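Local structure of transcriptional regulator, LacI family (Corynebacterium glutamicum, 3H5T) at residues Tyr218-Gln221 with Arg222-Arg226; Gly227-Glu230 with Val231-Glu234; Ala161-Glu164 with Gly165-Phe168. The protein acts as an inositol-dependent transcriptional activator of ino1, binding a palindromic promoter motif and regulating cell wall biogenesis. All blocks are in the same frame, centred on the assembly; numbering follows the deposited sequence.

Contact 1. Residues Tyr218-Gln221 with Arg222-Arg226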
loop_
_atom_site.group_PDB
_atom_site.type_symbol
_atom_site.label_atom_id
_atom_site.label_comp_id
_atom_site.label_asym_id
_atom_site.label_seq_id
_atom_site.Cartn_x
_atom_site.Cartn_y
_atom_site.Cartn_z
ATOM N N TYR A 218 11.177 10.728 -2.880
ATOM C CA TYR A 218 10.213 9.676 -2.634
ATOM C C TYR A 218 10.966 8.455 -2.137
ATOM O O TYR A 218 11.379 7.600 -2.914
ATOM C CB TYR A 218 9.412 9.344 -3.902
ATOM C CG TYR A 218 8.225 10.266 -4.150
ATOM C CD1 TYR A 218 7.002 10.055 -3.501
ATOM C CD2 TYR A 218 8.335 11.361 -5.017
ATOM C CE1 TYR A 218 5.916 10.914 -3.704
ATOM C CE2 TYR A 218 7.264 12.223 -5.229
ATOM C CZ TYR A 218 6.054 11.999 -4.569
ATOM O OH TYR A 218 5.003 12.870 -4.758
ATOM N N GLN A 219 11.179 8.403 -0.826
ATOM C CA GLN A 219 11.848 7.265 -0.205
ATOM C C GLN A 219 10.954 6.083 -0.597
ATOM O O GLN A 219 9.841 6.294 -1.065
ATOM C CB GLN A 219 11.874 7.469 1.312
ATOM C CG GLN A 219 12.516 8.790 1.736
ATOM C CD GLN A 219 12.135 9.215 3.153
ATOM O OE1 GLN A 219 12.687 10.175 3.693
ATOM N NE2 GLN A 219 11.187 8.507 3.753
ATOM N N VAL A 220 11.411 4.856 -0.401
ATOM C CA VAL A 220 10.639 3.668 -0.793
ATOM C C VAL A 220 11.125 3.385 -2.208
ATOM O O VAL A 220 11.824 2.402 -2.439
ATOM C CB VAL A 220 9.079 3.901 -0.814
ATOM C CG1 VAL A 220 8.357 2.658 -1.323
ATOM C CG2 VAL A 220 8.569 4.224 0.572
ATOM N N GLN A 221 10.780 4.264 -3.146
ATOM C CA GLN A 221 11.230 4.100 -4.519
ATOM C C GLN A 221 12.748 4.150 -4.511
ATOM O O GLN A 221 13.409 3.225 -4.962
ATOM C CB GLN A 221 10.693 5.222 -5.396
ATOM C CG GLN A 221 9.199 5.204 -5.527
ATOM C CD GLN A 221 8.698 3.839 -5.887
ATOM O OE1 GLN A 221 9.066 3.295 -6.923
ATOM N NE2 GLN A 221 7.862 3.263 -5.026
ATOM N N ARG A 222 13.290 5.241 -3.985
ATOM C CA ARG A 222 14.726 5.433 -3.892
ATOM C C ARG A 222 15.370 4.283 -3.132
ATOM O O ARG A 222 16.357 3.714 -3.573
ATOM C CB ARG A 222 15.033 6.746 -3.170
ATOM C CG ARG A 222 16.519 7.051 -3.016
ATOM C CD ARG A 222 16.728 8.189 -2.036
ATOM N NE ARG A 222 16.330 7.807 -0.684
ATOM C CZ ARG A 222 16.172 8.657 0.326
ATOM N NH1 ARG A 222 16.374 9.958 0.153
ATOM N NH2 ARG A 222 15.814 8.204 1.516
ATOM N N ASP A 223 14.798 3.928 -1.992
ATOM C CA ASP A 223 15.354 2.862 -1.188
ATOM C C ASP A 223 15.205 1.463 -1.769
ATOM O O ASP A 223 16.055 0.602 -1.519
ATOM C CB ASP A 223 14.772 2.924 0.221
ATOM C CG ASP A 223 15.290 4.116 1.002
ATOM O OD1 ASP A 223 16.074 4.907 0.426
ATOM O OD2 ASP A 223 14.923 4.266 2.187
ATOM N N ARG A 224 14.144 1.213 -2.532
ATOM C CA ARG A 224 13.986 -0.116 -3.122
ATOM C C ARG A 224 14.942 -0.244 -4.305
ATOM O O ARG A 224 15.425 -1.339 -4.619
ATOM C CB ARG A 224 12.536 -0.366 -3.556
ATOM C CG ARG A 224 11.596 -0.663 -2.385
ATOM C CD ARG A 224 10.144 -0.872 -2.821
ATOM N NE ARG A 224 9.265 -0.858 -1.653
ATOM C CZ ARG A 224 7.948 -0.664 -1.679
ATOM N NH1 ARG A 224 7.318 -0.472 -2.827
ATOM N NH2 ARG A 224 7.267 -0.618 -0.540
ATOM N N VAL A 225 15.223 0.889 -4.949
ATOM C CA VAL A 225 16.147 0.916 -6.072
ATOM C C VAL A 225 17.557 0.683 -5.518
ATOM O O VAL A 225 18.318 -0.120 -6.051
ATOM C CB VAL A 225 16.091 2.280 -6.808
ATOM C CG1 VAL A 225 17.214 2.375 -7.820
ATOM C CG2 VAL A 225 14.753 2.440 -7.514
ATOM N N ARG A 226 17.874 1.374 -4.428
ATOM C CA ARG A 226 19.172 1.274 -3.757
ATOM C C ARG A 226 19.468 -0.140 -3.242
ATOM O O ARG A 226 20.523 -0.710 -3.526
ATOM C CB ARG A 226 19.218 2.263 -2.587
ATOM C CG ARG A 226 19.135 3.718 -3.011
ATOM C CD ARG A 226 20.501 4.273 -3.361
ATOM N NE ARG A 226 20.974 5.161 -2.305
ATOM C CZ ARG A 226 20.484 6.376 -2.087
ATOM N NH1 ARG A 226 19.512 6.848 -2.855
ATOM N NH2 ARG A 226 20.952 7.112 -1.089
#
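R224 N gives its hydrogen to V220 O over 2.6 Å, and V225 N reaches Q221 O at 3.0 Å; together these bonds start helix 221-235 in the effector-binding domain of a LacI-family regulator. V220 is the N-cap. Its side chain cannot accept a hydrogen bond, so the cap here is a matter of backbone, with the carbonyl of V220 receiving the first-turn amide. Two residues earlier, R222 N points almost straight at Y218 O, the N-H...O angle being 178°, and this bond draws the preceding loop against the helix start. The second layer of polar contacts lies on the flank of the first turn, where R222 NE and D223 OD1 form a salt bridge of 3.1 Å. OD1 lies in the guanidinium plane, while NE meets it from the syn side, well out of the carboxylate plane. Packing completes this group, because Q219 CG lies over one face of the same guanidinium, 3.4 Å from R222 NH2. R224 takes a different course. Its CG stands beside the backbone N (chi1 -76°) and the chain is extended to NE, which lays it along V220, pointing the same way. Its head has further partners: NE bonds to N173 OD1, NH1 to T275 O, and F303 makes a cation-pi contact. R224 probably faces the effector cleft, as the corresponding arginine does in LacI-family relatives, though no effector is bound in this model. Q221, bent at chi2, sends OE1 to the backbone N of I197. The closing piece is a methyl group: V220 CG1 sits over the centre of the R224 guanidinium, 3.4 Å from CZ.

Contact 2. Residues Gly227-Glu230 with Val231-Glu234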
loop_
_atom_site.group_PDB
_atom_site.type_symbol
_atom_site.label_atom_id
_atom_site.label_comp_id
_atom_site.label_asym_id
_atom_site.label_seq_id
_atom_site.Cartn_x
_atom_site.Cartn_y
_atom_site.Cartn_z
ATOM N N GLY A 227 18.530 -0.695 -2.479
ATOM C CA GLY A 227 18.702 -2.031 -1.942
ATOM C C GLY A 227 18.906 -3.069 -3.029
ATOM O O GLY A 227 19.716 -3.984 -2.869
ATOM N N ALA A 228 18.176 -2.947 -4.133
ATOM C CA ALA A 228 18.322 -3.904 -5.228
ATOM C C ALA A 228 19.701 -3.722 -5.846
ATOM O O ALA A 228 20.418 -4.690 -6.086
ATOM C CB ALA A 228 17.240 -3.684 -6.285
ATOM N N MET A 229 20.065 -2.465 -6.081
ATOM C CA MET A 229 21.353 -2.126 -6.664
ATOM C C MET A 229 22.518 -2.586 -5.789
ATOM O O MET A 229 23.585 -2.924 -6.305
ATOM C CB MET A 229 21.449 -0.618 -6.878
ATOM C CG MET A 229 22.552 -0.211 -7.829
ATOM S SD MET A 229 22.190 -0.714 -9.513
ATOM C CE MET A 229 21.130 0.603 -9.995
ATOM N N GLU A 230 22.316 -2.593 -4.472
ATOM C CA GLU A 230 23.364 -3.015 -3.543
ATOM C C GLU A 230 23.624 -4.508 -3.685
ATOM O O GLU A 230 24.752 -4.969 -3.513
ATOM C CB GLU A 230 22.982 -2.668 -2.096
ATOM C CG GLU A 230 22.825 -1.164 -1.864
ATOM C CD GLU A 230 22.496 -0.792 -0.427
ATOM O OE1 GLU A 230 21.556 -1.382 0.151
ATOM O OE2 GLU A 230 23.172 0.107 0.123
ATOM N N VAL A 231 22.581 -5.261 -4.013
ATOM C CA VAL A 231 22.724 -6.698 -4.196
ATOM C C VAL A 231 23.380 -6.991 -5.544
ATOM O O VAL A 231 24.077 -7.991 -5.699
ATOM C CB VAL A 231 21.351 -7.406 -4.110
ATOM C CG1 VAL A 231 21.495 -8.890 -4.460
ATOM C CG2 VAL A 231 20.779 -7.247 -2.704
ATOM N N PHE A 232 23.163 -6.121 -6.522
ATOM C CA PHE A 232 23.762 -6.316 -7.838
ATOM C C PHE A 232 25.249 -5.988 -7.795
ATOM O O PHE A 232 26.059 -6.656 -8.434
ATOM C CB PHE A 232 23.073 -5.438 -8.886
ATOM C CG PHE A 232 21.634 -5.792 -9.126
ATOM C CD1 PHE A 232 21.136 -7.037 -8.757
ATOM C CD2 PHE A 232 20.786 -4.897 -9.766
ATOM C CE1 PHE A 232 19.818 -7.383 -9.025
ATOM C CE2 PHE A 232 19.462 -5.236 -10.040
ATOM C CZ PHE A 232 18.980 -6.482 -9.670
ATOM N N ILE A 233 25.593 -4.950 -7.038
ATOM C CA ILE A 233 26.978 -4.524 -6.890
ATOM C C ILE A 233 27.806 -5.647 -6.274
ATOM O O ILE A 233 28.915 -5.930 -6.733
ATOM C CB ILE A 233 27.074 -3.256 -6.004
ATOM C CG1 ILE A 233 26.638 -2.033 -6.815
ATOM C CG2 ILE A 233 28.487 -3.071 -5.481
ATOM C CD1 ILE A 233 26.632 -0.735 -6.022
ATOM N N GLU A 234 27.261 -6.286 -5.242
ATOM C CA GLU A 234 27.939 -7.387 -4.567
ATOM C C GLU A 234 28.100 -8.569 -5.514
ATOM O O GLU A 234 28.955 -9.428 -5.309
ATOM C CB GLU A 234 27.140 -7.821 -3.336
ATOM C CG GLU A 234 27.699 -9.044 -2.608
ATOM C CD GLU A 234 29.060 -8.796 -1.970
ATOM O OE1 GLU A 234 30.031 -8.509 -2.704
ATOM O OE2 GLU A 234 29.159 -8.891 -0.727
#
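F232 folds back along helix 221-235 over the carbonyl of A228, one turn earlier, and shows how a side chain can cover the backbone of its own helix. Its CB is near two carbonyl oxygens of the preceding turn, the closer being M229 O at 3.6 Å. CG stands beside the backbone N, anti to the carbonyl carbon (chi1 -65°), a setting that turns the ring toward the N-terminal side. There CG approaches A228 O to 3.5 Å, and CD1 and CD2 lie only slightly farther from the same oxygen. A228 O therefore stands over one face of the ring, offset toward its rim, while it also accepts the hydrogen bond of F232 N at 3.1 Å. CD2 has the sulfur of M229 as a looser apolar neighbour, with SD 4.4 Å away. CE1 and CE2 follow the ring outward, still near A228 O, to CZ at the tip, the ring atom farthest from that oxygen. As a whole the ring also packs on A181 and I185 of helix 178-186 and on I192 of the adjoining strand, so it joins this helix to its surroundings. I233 makes a similar approach on another flank: CG1 lies 3.2 Å from M229 O, the acceptor for I233 N, and CD1 is only a loose neighbour of M229 CG. V231 sets CG2 3.4 Å from G227 O and also touches Q182. E230 has a weak, long ion pair with R174. The hydrogen bonds between the two segments, then, are all made by the backbone, several of them weak, while methyl, methylene and ring carbons cover its carbonyls; the cohesion between side chains is mainly apolar and dispersive.

Contact 3. Residues Ala161-Glu164 with Gly165-Phe168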
loop_
_atom_site.group_PDB
_atom_site.type_symbol
_atom_site.label_atom_id
_atom_site.label_comp_id
_atom_site.label_asym_id
_atom_site.label_seq_id
_atom_site.Cartn_x
_atom_site.Cartn_y
_atom_site.Cartn_z
ATOM N N ALA A 161 9.706 9.173 6.302
ATOM C CA ALA A 161 10.258 8.722 7.565
ATOM C C ALA A 161 10.880 9.897 8.293
ATOM O O ALA A 161 11.175 10.928 7.692
ATOM C CB ALA A 161 11.332 7.659 7.315
ATOM N N ARG A 162 11.072 9.727 9.594
ATOM C CA ARG A 162 11.716 10.735 10.414
ATOM C C ARG A 162 11.060 12.115 10.483
ATOM O O ARG A 162 11.742 13.133 10.387
ATOM C CB ARG A 162 13.176 10.872 9.968
ATOM C CG ARG A 162 14.009 9.596 10.151
ATOM C CD ARG A 162 15.400 9.727 9.548
ATOM N NE ARG A 162 15.342 9.745 8.089
ATOM C CZ ARG A 162 15.133 8.670 7.328
ATOM N NH1 ARG A 162 14.969 7.469 7.884
ATOM N NH2 ARG A 162 15.071 8.800 6.003
ATOM N N GLU A 163 9.741 12.157 10.637
ATOM C CA GLU A 163 9.048 13.432 10.792
ATOM C C GLU A 163 8.793 13.515 12.284
ATOM O O GLU A 163 8.334 12.551 12.881
ATOM C CB GLU A 163 7.709 13.454 10.043
ATOM C CG GLU A 163 7.813 13.751 8.556
ATOM C CD GLU A 163 8.460 15.096 8.264
ATOM O OE1 GLU A 163 8.093 16.087 8.927
ATOM O OE2 GLU A 163 9.329 15.164 7.365
ATOM N N GLU A 164 9.097 14.650 12.896
ATOM C CA GLU A 164 8.888 14.787 14.333
ATOM C C GLU A 164 7.404 14.822 14.710
ATOM O O GLU A 164 6.603 15.472 14.050
ATOM C CB GLU A 164 9.582 16.054 14.848
ATOM C CG GLU A 164 9.373 16.302 16.338
ATOM C CD GLU A 164 9.760 17.706 16.749
ATOM O OE1 GLU A 164 9.240 18.665 16.133
ATOM O OE2 GLU A 164 10.577 17.853 17.686
ATOM N N GLY A 165 7.055 14.109 15.776
ATOM C CA GLY A 165 5.679 14.074 16.249
ATOM C C GLY A 165 4.699 13.304 15.382
ATOM O O GLY A 165 3.489 13.402 15.583
ATOM N N MET A 166 5.211 12.527 14.431
ATOM C CA MET A 166 4.359 11.761 13.524
ATOM C C MET A 166 4.736 10.272 13.431
ATOM O O MET A 166 5.601 9.902 12.636
ATOM C CB MET A 166 4.411 12.387 12.113
ATOM C CG MET A 166 3.634 13.698 11.923
ATOM S SD MET A 166 3.728 14.407 10.230
ATOM C CE MET A 166 3.636 16.071 10.600
ATOM N N PRO A 167 4.099 9.407 14.247
ATOM C CA PRO A 167 4.365 7.964 14.247
ATOM C C PRO A 167 4.498 7.420 12.829
ATOM O O PRO A 167 3.764 7.828 11.933
ATOM C CB PRO A 167 3.165 7.409 14.996
ATOM C CG PRO A 167 3.019 8.410 16.084
ATOM C CD PRO A 167 3.153 9.743 15.326
ATOM N N PHE A 168 5.431 6.491 12.644
ATOM C CA PHE A 168 5.740 5.926 11.336
ATOM C C PHE A 168 5.579 4.399 11.261
ATOM O O PHE A 168 6.086 3.667 12.114
ATOM C CB PHE A 168 7.184 6.351 10.991
ATOM C CG PHE A 168 7.706 5.838 9.667
ATOM C CD1 PHE A 168 7.241 6.352 8.463
ATOM C CD2 PHE A 168 8.711 4.878 9.633
ATOM C CE1 PHE A 168 7.771 5.917 7.248
ATOM C CE2 PHE A 168 9.250 4.437 8.427
ATOM C CZ PHE A 168 8.781 4.958 7.233
HETATM O O HOH W 1 8.044 9.713 10.261
#
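E163 and M166 are the ends of a type II beta turn, with E164 and G165 at its corners, and the chain doubles back so that the two segments run 161° apart. G165 takes the positive phi of the third turn position, where the absence of a side chain is an advantage. The turn's own hydrogen bond, M166 N to E163 O, is weak at 3.5 Å. A water adds a second bridge, accepting from E163 N at 3.0 Å and donating weakly to M166 O on the returning arm. Farther from the turn, the arms meet through side chains. F168 carries its CG anti to the backbone N (chi1 179°), and this directs the ring across to A161. The alanine lies over one face, its CA 4.0 Å from the ring centroid in a CH-pi contact and only 20° from the ring normal. Its methyl lies over the same face, with A161 CB 3.7 Å from F168 CZ. That methyl is situated between the F168 ring and a face of the R162 guanidinium, which it meets toward the rim. Nearer the turn, E163 CB and M166 CB touch at 4.0 Å, and the sulfur of M166 also lies near E163 CB. The carboxylate of E163 forms salt bridges with R148 and K139, and R148 additionally donates to E164 O. M166 packs on I144 of helix 142-150 and on I156. The whole is a tight reversal within the loop joining two neighbouring parallel strands, 154-157 and 168-171, of the mainly parallel sheet in a LacI-type periplasmic-binding-protein fold.

Following the chain from the N terminus, contact 3 comes first: it closes a loop between strands 154-157 and 168-171, in the seven-stranded sheet. The chain then passes through the five-stranded sheet's strand 192-197 to contact 1, which turns the loop after helix 210-214 into the start of helix 221-235. Contact 2 continues directly along that helix, its centre 13 Å from that of contact 1. The three follow in series, none nested in or crossing another. Q219 of contact 1 packs against A161 and R162 of contact 3, bridging the loop after strand 154-157 to that before helix 221-235, beside the five-stranded sheet, whereas contacts 2 and 3 stay about 13 Å apart at their nearest atoms.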